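Local coordinates for protein HAD hydrolase, family IA, variant 3 (Entamoeba histolytica, PDB 6W04) that probably acts as a magnesium-dependent hydrolase of the haloacid dehalogenase superfamily, on a substrate that has yet to be assigned, at residues Gly10-Thr16 with Ile187-Met191; Glu25-Arg29 with Glu71-Leu75; Cys88-Leu94 with Thr208-Ile214; Lys144-Tyr150 with Ile165-Asp169. All coordinates share one frame; numbering follows the deposited sequence.

Contact 1: Gly10-Thr16 with Ile187-Met191; sequences GTLIFDT and IASEM
The hydroxyl OG of Ser189 donates to Gly10 O over 2.5 Å, a short bond that reaches the acceptor in the carbonyl plane, on a lone pair, with a C=O...OG angle of 139°. A chi1 of 58°, which sets OG between the backbone N and the carbonyl carbon of Ser189, directs it to this acceptor. Ser189 CB stands 3.5 Å from the centroid of the Phe14 ring and only 4° off the ring normal, so the CH-pi contact is centred on the face; all six ring carbons of Phe14 lie at nearly equal distance from it. Ile187 adds CG2, 4.0 Å from Phe14 CZ, and CG1, 3.8 Å from Thr11 CG2, the Ile187 side chain crossing each partner at about a right angle. At the outer margin the bent Glu190 chain lays its CG 3.7 Å from Thr16 CG2. Thr11 OG1 is hydrogen-bonded to Asp7 OD2 and Asp169 OD2, both of which bind magnesium. Gly10-Thr16 follows the first strand of the HAD core, 3-7, and leads into helix 16-31; Ile187-Met191 leaves strand 183-187 for helix 193-197, with strand 164-168 running between the two strands and its Phe167 touching Thr11 and Ile187.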
# COMPACT_ATOMS: atom_id res chain seq x y z
N GLY A 10 -0.93 3.70 2.93
CA GLY A 10 -0.91 4.94 2.17
C GLY A 10 -2.09 5.10 1.24
O GLY A 10 -2.29 6.18 0.70
N THR A 11 -2.90 4.06 1.07
CA THR A 11 -4.04 4.06 0.17
C THR A 11 -5.34 3.88 0.95
O THR A 11 -6.22 4.75 0.89
CB THR A 11 -3.85 2.94 -0.88
OG1 THR A 11 -2.73 3.26 -1.73
CG2 THR A 11 -5.11 2.76 -1.74
N LEU A 12 -5.50 2.77 1.68
CA LEU A 12 -6.69 2.57 2.51
C LEU A 12 -6.54 3.18 3.90
O LEU A 12 -7.56 3.53 4.53
CB LEU A 12 -7.02 1.08 2.63
CG LEU A 12 -7.74 0.50 1.42
CD1 LEU A 12 -7.91 -1.01 1.54
CD2 LEU A 12 -9.13 1.17 1.21
N ILE A 13 -5.32 3.31 4.41
CA ILE A 13 -5.06 4.10 5.62
C ILE A 13 -3.91 5.06 5.34
O ILE A 13 -2.97 4.73 4.61
CB ILE A 13 -4.74 3.20 6.84
CG1 ILE A 13 -3.48 2.34 6.62
CG2 ILE A 13 -5.94 2.31 7.20
CD1 ILE A 13 -3.04 1.59 7.94
N PHE A 14 -3.99 6.28 5.88
CA PHE A 14 -2.94 7.27 5.63
C PHE A 14 -1.93 7.16 6.76
O PHE A 14 -1.90 7.95 7.70
CB PHE A 14 -3.53 8.68 5.51
CG PHE A 14 -4.30 8.93 4.22
CD1 PHE A 14 -4.77 7.87 3.44
CD2 PHE A 14 -4.54 10.24 3.78
CE1 PHE A 14 -5.48 8.10 2.26
CE2 PHE A 14 -5.25 10.47 2.60
CZ PHE A 14 -5.73 9.40 1.84
N ASP A 15 -1.09 6.12 6.68
CA ASP A 15 -0.15 5.80 7.76
C ASP A 15 1.28 6.20 7.45
O ASP A 15 2.19 5.86 8.21
CB ASP A 15 -0.21 4.30 8.09
CG ASP A 15 0.16 3.40 6.89
OD1 ASP A 15 0.11 3.87 5.73
OD2 ASP A 15 0.52 2.23 7.13
N THR A 16 1.52 6.94 6.37
CA THR A 16 2.89 7.36 6.11
C THR A 16 3.50 8.16 7.27
O THR A 16 4.65 7.86 7.64
CB THR A 16 2.97 8.12 4.78
OG1 THR A 16 2.56 7.24 3.74
CG2 THR A 16 4.44 8.59 4.53
N ILE A 187 -3.99 7.58 -5.31
CA ILE A 187 -4.53 8.13 -4.07
C ILE A 187 -3.54 9.18 -3.57
O ILE A 187 -2.37 8.86 -3.30
CB ILE A 187 -4.77 7.05 -3.01
CG1 ILE A 187 -5.89 6.09 -3.44
CG2 ILE A 187 -5.14 7.69 -1.68
CD1 ILE A 187 -7.24 6.76 -3.69
N ALA A 188 -4.00 10.43 -3.45
CA ALA A 188 -3.11 11.55 -3.13
C ALA A 188 -2.86 11.69 -1.62
O ALA A 188 -3.10 12.72 -1.00
CB ALA A 188 -3.68 12.84 -3.71
N SER A 189 -2.35 10.62 -1.01
CA SER A 189 -2.07 10.69 0.43
C SER A 189 -0.73 11.35 0.72
O SER A 189 -0.59 12.00 1.76
CB SER A 189 -2.11 9.31 1.07
OG SER A 189 -1.17 8.45 0.45
N GLU A 190 0.25 11.17 -0.14
CA GLU A 190 1.54 11.83 -0.00
C GLU A 190 1.94 12.64 -1.22
O GLU A 190 2.41 13.77 -1.09
CB GLU A 190 2.64 10.79 0.31
CG GLU A 190 2.62 10.34 1.77
CD GLU A 190 2.97 11.48 2.74
OE1 GLU A 190 3.94 12.22 2.46
OE2 GLU A 190 2.27 11.63 3.77
N MET A 191 1.75 12.10 -2.42
CA MET A 191 1.83 12.92 -3.62
C MET A 191 0.54 13.71 -3.80
O MET A 191 -0.52 13.30 -3.35
CB MET A 191 2.10 12.03 -4.82
CG MET A 191 3.45 11.29 -4.65
SD MET A 191 3.81 10.08 -5.92
CE MET A 191 3.87 11.10 -7.36

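Contact 2: Glu25-Arg29 with Glu71-Leu75; sequences EMAKR and EKENL
Leu75 and Glu25 meet at about a right angle, the CD2 methyl of Leu75 lying 3.6 Å from Glu25 CG. Leu75 CD2 also sits over one face of the Arg29 guanidinium, 4.2 Å from Arg29 NH2 and displaced toward the rim of the group. At the edge of that guanidinium, Arg29 NE donates to Glu25 OE1 at 2.9 Å, with an N-H...O angle of 160°; the oxygen lies in the guanidinium plane and accepts through its anti lone pair. This intrahelical salt bridge probably helps set the rotation of the flat group whose face Leu75 touches. The two segments belong to helices 16-31 and 62-82, part of the helical cap that C1-type HAD enzymes carry between the early strands of the core; locally their axes approach to 10.9 Å with 130° between their directions. On the buried side Met26, bent at both chi2 and chi3, crosses Lys72 at about a right angle, with Met26 CG 3.8 Å from Lys72 CB. Met26 CE reaches Glu71 CB at 3.8 Å. The ammonium end of Lys72 leads away from Met26, hydrogen-bonding His19, also of helix 16-31, and forming a salt bridge with Glu73 OE1, whose carboxylate it meets from above the plane.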
# COMPACT_ATOMS: atom_id res chain seq x y z
N GLU A 25 12.31 7.25 15.20
CA GLU A 25 12.60 6.68 16.51
C GLU A 25 13.68 5.61 16.42
O GLU A 25 14.57 5.55 17.27
CB GLU A 25 11.30 6.13 17.13
CG GLU A 25 11.48 5.41 18.48
CD GLU A 25 11.87 6.33 19.65
OE1 GLU A 25 12.56 5.84 20.58
OE2 GLU A 25 11.49 7.54 19.67
N MET A 26 13.63 4.76 15.38
CA MET A 26 14.66 3.72 15.22
C MET A 26 16.02 4.33 14.98
O MET A 26 17.03 3.87 15.53
CB MET A 26 14.33 2.78 14.05
CG MET A 26 13.10 1.90 14.27
SD MET A 26 13.27 0.89 15.77
CE MET A 26 14.60 -0.14 15.19
N ALA A 27 16.09 5.34 14.10
CA ALA A 27 17.34 6.06 13.92
C ALA A 27 17.88 6.59 15.24
O ALA A 27 19.09 6.51 15.51
CB ALA A 27 17.14 7.19 12.91
N LYS A 28 17.01 7.16 16.07
CA LYS A 28 17.48 7.72 17.33
C LYS A 28 18.03 6.61 18.23
O LYS A 28 19.07 6.78 18.88
CB LYS A 28 16.35 8.48 18.02
CG LYS A 28 16.67 9.08 19.44
CD LYS A 28 17.57 10.32 19.35
CE LYS A 28 17.93 10.88 20.72
NZ LYS A 28 18.98 11.96 20.63
N ARG A 29 17.34 5.47 18.28
CA ARG A 29 17.77 4.37 19.13
C ARG A 29 19.11 3.82 18.68
O ARG A 29 19.97 3.52 19.52
CB ARG A 29 16.71 3.26 19.13
CG ARG A 29 15.40 3.68 19.78
CD ARG A 29 14.37 2.55 19.80
NE ARG A 29 13.10 3.03 20.34
CZ ARG A 29 12.01 2.29 20.51
NH1 ARG A 29 12.04 1.00 20.17
NH2 ARG A 29 10.90 2.82 21.02
N GLU A 71 12.20 -5.10 14.31
CA GLU A 71 12.11 -4.14 15.41
C GLU A 71 11.32 -2.90 15.00
O GLU A 71 10.51 -2.39 15.78
CB GLU A 71 13.49 -3.72 15.91
CG GLU A 71 14.29 -4.82 16.57
CD GLU A 71 15.58 -4.33 17.25
OE1 GLU A 71 15.83 -3.10 17.28
OE2 GLU A 71 16.34 -5.19 17.74
N LYS A 72 11.58 -2.36 13.80
CA LYS A 72 10.80 -1.22 13.35
C LYS A 72 9.33 -1.58 13.17
O LYS A 72 8.44 -0.80 13.52
CB LYS A 72 11.37 -0.66 12.04
CG LYS A 72 10.50 0.48 11.45
CD LYS A 72 9.46 -0.03 10.45
CE LYS A 72 8.45 1.09 10.08
NZ LYS A 72 7.52 0.59 9.03
N GLU A 73 9.04 -2.76 12.61
CA GLU A 73 7.65 -3.12 12.37
C GLU A 73 6.91 -3.41 13.67
O GLU A 73 5.72 -3.11 13.76
CB GLU A 73 7.54 -4.31 11.40
CG GLU A 73 8.08 -3.99 10.00
CD GLU A 73 7.35 -2.87 9.21
OE1 GLU A 73 6.52 -2.10 9.74
OE2 GLU A 73 7.65 -2.74 8.00
N ASN A 74 7.59 -3.97 14.67
CA ASN A 74 6.97 -4.11 15.97
C ASN A 74 6.58 -2.75 16.55
O ASN A 74 5.49 -2.60 17.13
CB ASN A 74 7.92 -4.85 16.91
CG ASN A 74 7.42 -4.88 18.33
OD1 ASN A 74 8.11 -4.44 19.24
ND2 ASN A 74 6.20 -5.37 18.51
N LEU A 75 7.45 -1.75 16.42
CA LEU A 75 7.10 -0.40 16.89
C LEU A 75 5.90 0.13 16.11
O LEU A 75 4.93 0.64 16.69
CB LEU A 75 8.30 0.54 16.78
CG LEU A 75 8.14 2.04 17.10
CD1 LEU A 75 7.49 2.29 18.47
CD2 LEU A 75 9.51 2.78 17.04

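Contact 3: Cys88-Leu94 with Thr208-Ile214; sequences CDGAINL and TFNEITI
The Phe209 ring presents its edge to Cys88-Asp89: Cys88 CB and the carbonyl oxygen of Asp89 both lie in its plane, while Cys88 SG comes in obliquely, 3.7 Å from Phe209 CD2. Ala91 CB and Leu94 CD2 also approach at a slant, the latter 3.7 Å from Phe209 CD1. A further aromatic, Phe167 of strand 164-168, meets this ring edge-to-face. Asp89 O is used twice, since besides lining the ring edge it accepts from Phe209 N at 3.0 Å, the donor tilted 18° from the carbonyl plane. The join is tightest at Gly90, third residue of a type II turn from Cys88 to Ala91 and N-cap of helix 91-100: with a positive phi of 81°, Gly90 CA lies 3.1 Å from Asn210 OD1. Thr208 OG1 accepts from Asn210 N, an ST turn at the start of the 3-10 segment 209-211. Farther along, Leu94 CD1 packs 3.6 Å from Ile214 CD1. A water donating to Gly90 O and to Phe209 O spans the two backbones. Main-chain bonds, direct or through water, thus probably set how the start of helix 91-100 and the loop before helix 214-222 lie against each other, while largely apolar side chains fill the interface.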
# COMPACT_ATOMS: atom_id res chain seq x y z
N CYS A 88 -9.64 5.11 5.00
CA CYS A 88 -9.79 6.36 4.27
C CYS A 88 -11.26 6.69 4.02
O CYS A 88 -12.10 5.79 3.85
CB CYS A 88 -9.01 6.26 2.95
SG CYS A 88 -9.14 7.71 1.89
N ASP A 89 -11.58 7.98 4.04
CA ASP A 89 -12.95 8.44 3.77
C ASP A 89 -13.48 7.80 2.49
O ASP A 89 -12.78 7.73 1.48
CB ASP A 89 -13.00 9.96 3.63
CG ASP A 89 -12.85 10.69 4.95
OD1 ASP A 89 -12.87 10.05 6.02
OD2 ASP A 89 -12.72 11.93 4.91
N GLY A 90 -14.73 7.34 2.55
CA GLY A 90 -15.38 6.76 1.39
C GLY A 90 -15.03 5.32 1.11
O GLY A 90 -15.73 4.67 0.32
N ALA A 91 -13.99 4.77 1.74
CA ALA A 91 -13.57 3.41 1.43
C ALA A 91 -14.66 2.40 1.76
O ALA A 91 -15.03 1.58 0.91
CB ALA A 91 -12.28 3.07 2.18
N ILE A 92 -15.21 2.46 2.98
CA ILE A 92 -16.22 1.47 3.37
C ILE A 92 -17.42 1.55 2.44
O ILE A 92 -17.96 0.52 2.01
CB ILE A 92 -16.63 1.66 4.85
CG1 ILE A 92 -15.43 1.37 5.77
CG2 ILE A 92 -17.78 0.74 5.21
CD1 ILE A 92 -15.77 1.40 7.24
N ASN A 93 -17.84 2.77 2.08
CA ASN A 93 -18.94 2.93 1.14
C ASN A 93 -18.65 2.25 -0.19
O ASN A 93 -19.52 1.59 -0.76
CB ASN A 93 -19.22 4.42 0.90
CG ASN A 93 -19.87 5.09 2.09
OD1 ASN A 93 -20.43 4.44 2.97
ND2 ASN A 93 -19.80 6.42 2.11
N LEU A 94 -17.43 2.44 -0.71
CA LEU A 94 -17.06 1.77 -1.95
C LEU A 94 -17.12 0.25 -1.78
O LEU A 94 -17.66 -0.45 -2.65
CB LEU A 94 -15.67 2.21 -2.40
CG LEU A 94 -15.25 1.78 -3.80
CD1 LEU A 94 -16.37 2.11 -4.79
CD2 LEU A 94 -13.91 2.45 -4.23
N THR A 208 -9.69 11.14 -1.75
CA THR A 208 -10.36 10.11 -0.96
C THR A 208 -11.31 9.32 -1.85
O THR A 208 -11.60 9.70 -2.98
CB THR A 208 -11.15 10.69 0.22
OG1 THR A 208 -12.41 11.17 -0.27
CG2 THR A 208 -10.40 11.82 0.89
N PHE A 209 -11.84 8.21 -1.31
CA PHE A 209 -12.75 7.40 -2.12
C PHE A 209 -14.13 8.03 -2.27
O PHE A 209 -14.92 7.54 -3.08
CB PHE A 209 -12.84 5.98 -1.54
CG PHE A 209 -11.53 5.24 -1.62
CD1 PHE A 209 -11.19 4.53 -2.76
CD2 PHE A 209 -10.60 5.35 -0.58
CE1 PHE A 209 -9.96 3.88 -2.86
CE2 PHE A 209 -9.36 4.71 -0.67
CZ PHE A 209 -9.04 3.98 -1.80
N ASN A 210 -14.43 9.12 -1.55
CA ASN A 210 -15.63 9.90 -1.84
C ASN A 210 -15.62 10.48 -3.24
O ASN A 210 -16.68 10.85 -3.76
CB ASN A 210 -15.80 11.05 -0.84
CG ASN A 210 -16.11 10.58 0.56
OD1 ASN A 210 -16.69 9.51 0.76
ND2 ASN A 210 -15.73 11.38 1.56
N GLU A 211 -14.45 10.57 -3.87
CA GLU A 211 -14.30 11.29 -5.13
C GLU A 211 -14.35 10.37 -6.35
O GLU A 211 -14.09 10.82 -7.46
CB GLU A 211 -13.00 12.08 -5.12
CG GLU A 211 -12.91 13.09 -3.98
CD GLU A 211 -11.59 13.83 -3.98
OE1 GLU A 211 -10.62 13.30 -4.55
OE2 GLU A 211 -11.54 14.95 -3.43
N ILE A 212 -14.66 9.10 -6.16
CA ILE A 212 -14.71 8.14 -7.25
C ILE A 212 -16.05 7.41 -7.21
O ILE A 212 -16.60 7.16 -6.12
CB ILE A 212 -13.51 7.16 -7.18
CG1 ILE A 212 -13.39 6.34 -8.46
CG2 ILE A 212 -13.61 6.24 -5.95
CD1 ILE A 212 -13.08 7.17 -9.68
N THR A 213 -16.59 7.09 -8.38
CA THR A 213 -17.79 6.27 -8.50
C THR A 213 -17.49 5.00 -9.29
O THR A 213 -16.50 4.92 -10.03
CB THR A 213 -18.94 7.03 -9.19
OG1 THR A 213 -18.68 7.13 -10.60
CG2 THR A 213 -19.11 8.43 -8.61
N ILE A 214 -18.36 4.01 -9.12
CA ILE A 214 -18.27 2.79 -9.93
C ILE A 214 -18.27 3.13 -11.41
O ILE A 214 -17.55 2.53 -12.21
CB ILE A 214 -19.44 1.84 -9.58
CG1 ILE A 214 -19.70 1.83 -8.07
CG2 ILE A 214 -19.17 0.45 -10.13
CD1 ILE A 214 -18.71 1.03 -7.31
O HOH W 1 -17.17 6.00 -1.55

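Contact 4: Lys144-Tyr150 with Ile165-Asp169; sequences KPAPDIY and IVFED. With MG (magnesium ion), chain B; EDO (1,2-ethanediol), chain C.
This contact builds one wall of the HAD active site, at the carboxyl end of the parallel sheet of the Rossmann-like core, where Lys144 fits the family's conserved motif III lysine and Glu168-Asp169 the acidic motif IV. A single oxygen, Glu168 OE2, is gripped by two donors. Lys144 NZ reaches it at 2.6 Å on the syn lone pair, as a salt bridge made by a lysine chain extended beyond CG, and Tyr150 OH donates at 2.5 Å from the anti side, 29° out of the carboxylate plane. The Tyr150 ring, its plane 87° from that of the carboxylate, takes OE2 near its edge. Val166 packs over one face of this ring, CG1 3.5 Å from Tyr150 CZ, and Ile149 CG2 lies over the opposite face, offset toward the rim; the two flanking side chains probably limit the ring's rotation. The other oxygen, Glu168 OE1, accepts from Asp169 N through its anti lone pair and from a metal-bound water at 2.6 Å. Glu168 is thus second-shell here, although it too has been seen to bind magnesium in this protein. Lys144 NZ has a further salt bridge to Asp7 and donates to the ethanediol, which is probably from the crystallisation liquor and also bonds Ser110. Magnesium takes Asp7 OD2, the backbone O of Asn9, two waters and ethanediol O1 beside Asp169. A chi1 of 68° swings the Asp169 carboxylate to the ion, placing Asp169 OD2 2.1 Å from the metal.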
# COMPACT_ATOMS: atom_id res chain seq x y z
N LYS A 144 6.83 -4.84 -5.44
CA LYS A 144 6.70 -3.66 -6.28
C LYS A 144 8.06 -3.01 -6.50
O LYS A 144 8.86 -2.93 -5.56
CB LYS A 144 5.74 -2.66 -5.64
CG LYS A 144 4.41 -3.25 -5.23
CD LYS A 144 3.68 -2.27 -4.32
CE LYS A 144 2.37 -2.84 -3.90
NZ LYS A 144 1.57 -1.86 -3.12
N PRO A 145 8.35 -2.49 -7.69
CA PRO A 145 7.45 -2.30 -8.84
C PRO A 145 7.20 -3.52 -9.73
O PRO A 145 6.57 -3.35 -10.77
CB PRO A 145 8.18 -1.24 -9.66
CG PRO A 145 9.63 -1.61 -9.42
CD PRO A 145 9.70 -1.97 -7.98
N ALA A 146 7.72 -4.70 -9.39
CA ALA A 146 7.40 -5.87 -10.20
C ALA A 146 5.88 -6.05 -10.28
O ALA A 146 5.16 -5.67 -9.35
CB ALA A 146 8.04 -7.14 -9.64
N PRO A 147 5.36 -6.58 -11.40
CA PRO A 147 3.91 -6.82 -11.52
C PRO A 147 3.36 -7.92 -10.62
O PRO A 147 2.13 -8.02 -10.47
CB PRO A 147 3.73 -7.21 -12.99
CG PRO A 147 5.09 -7.76 -13.41
CD PRO A 147 6.08 -6.90 -12.65
N ASP A 148 4.23 -8.74 -10.02
CA ASP A 148 3.80 -10.01 -9.44
C ASP A 148 2.61 -9.85 -8.49
O ASP A 148 1.64 -10.61 -8.57
CB ASP A 148 4.97 -10.66 -8.70
CG ASP A 148 6.20 -10.82 -9.57
OD1 ASP A 148 6.27 -10.18 -10.64
OD2 ASP A 148 7.09 -11.60 -9.18
N ILE A 149 2.66 -8.88 -7.58
CA ILE A 149 1.63 -8.81 -6.54
C ILE A 149 0.24 -8.59 -7.13
O ILE A 149 -0.75 -9.10 -6.60
CB ILE A 149 1.98 -7.73 -5.48
CG1 ILE A 149 1.13 -7.92 -4.23
CG2 ILE A 149 1.79 -6.29 -6.01
CD1 ILE A 149 1.54 -6.98 -3.10
N TYR A 150 0.13 -7.86 -8.25
CA TYR A 150 -1.21 -7.60 -8.77
C TYR A 150 -1.70 -8.73 -9.68
O TYR A 150 -2.91 -8.99 -9.71
CB TYR A 150 -1.26 -6.24 -9.49
CG TYR A 150 -1.28 -5.12 -8.46
CD1 TYR A 150 -2.28 -5.10 -7.48
CD2 TYR A 150 -0.29 -4.14 -8.43
CE1 TYR A 150 -2.30 -4.11 -6.51
CE2 TYR A 150 -0.30 -3.14 -7.44
CZ TYR A 150 -1.31 -3.14 -6.48
OH TYR A 150 -1.36 -2.17 -5.49
N ILE A 165 -9.17 -2.35 -11.84
CA ILE A 165 -8.72 -1.09 -11.27
C ILE A 165 -7.79 -1.38 -10.10
O ILE A 165 -8.06 -2.26 -9.27
CB ILE A 165 -9.92 -0.24 -10.82
CG1 ILE A 165 -10.73 0.20 -12.03
CG2 ILE A 165 -9.44 0.95 -9.99
CD1 ILE A 165 -10.00 1.23 -12.94
N VAL A 166 -6.68 -0.64 -10.02
CA VAL A 166 -5.78 -0.64 -8.89
C VAL A 166 -5.72 0.77 -8.31
O VAL A 166 -5.51 1.73 -9.05
CB VAL A 166 -4.37 -1.12 -9.28
CG1 VAL A 166 -3.39 -0.92 -8.11
CG2 VAL A 166 -4.43 -2.58 -9.72
N PHE A 167 -5.95 0.88 -7.00
CA PHE A 167 -5.75 2.12 -6.25
C PHE A 167 -4.38 2.04 -5.57
O PHE A 167 -4.10 1.08 -4.85
CB PHE A 167 -6.84 2.31 -5.18
CG PHE A 167 -8.20 2.67 -5.76
CD1 PHE A 167 -9.22 1.73 -5.82
CD2 PHE A 167 -8.47 3.96 -6.18
CE1 PHE A 167 -10.48 2.06 -6.31
CE2 PHE A 167 -9.72 4.31 -6.69
CZ PHE A 167 -10.73 3.35 -6.75
N GLU A 168 -3.55 3.04 -5.80
CA GLU A 168 -2.17 2.99 -5.32
C GLU A 168 -1.73 4.40 -4.96
O GLU A 168 -2.28 5.38 -5.47
CB GLU A 168 -1.24 2.40 -6.39
CG GLU A 168 -0.96 0.94 -6.23
CD GLU A 168 0.04 0.69 -5.12
OE1 GLU A 168 0.44 1.67 -4.43
OE2 GLU A 168 0.42 -0.49 -4.94
N ASP A 169 -0.73 4.50 -4.07
CA ASP A 169 -0.27 5.80 -3.57
C ASP A 169 1.20 6.11 -3.84
O ASP A 169 1.65 7.21 -3.50
CB ASP A 169 -0.52 5.93 -2.06
CG ASP A 169 0.36 5.00 -1.24
OD1 ASP A 169 1.13 5.50 -0.38
OD2 ASP A 169 0.27 3.77 -1.44
MG MG B . 0.99 2.04 -0.52
C1 EDO C . 3.17 0.44 0.94
O1 EDO C . 1.89 0.40 0.33
C2 EDO C . 3.77 -0.86 0.51
O2 EDO C . 3.25 -1.06 -0.80
O HOH W 2 1.93 1.46 -2.34
O HOH W 3 2.50 3.36 0.40

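Contacts 1 and 4 meet beside the metal site, Thr11 OG1 lying 3.1 Å from Asp169 OD2 in a probable hydrogen bond. Their centres are 15 Å apart, and Ile187 N probably bonds to Glu168 O at 2.8 Å, tying neighbouring strands 164-168 and 183-187. Contact 3 adjoins contact 1, 13 Å off between centres, through a probable hydrogen bond from Cys88 N to Leu12 O at 2.7 Å. It also reaches contact 4, with Phe209 CE1 3.6 Å from Phe167 CG. Contact 2 stands apart in the cap, its centre 21 Å from that of contact 1 and 27 Å from that of contact 4; its Lys72 side chain is about 12 Å from the magnesium ion.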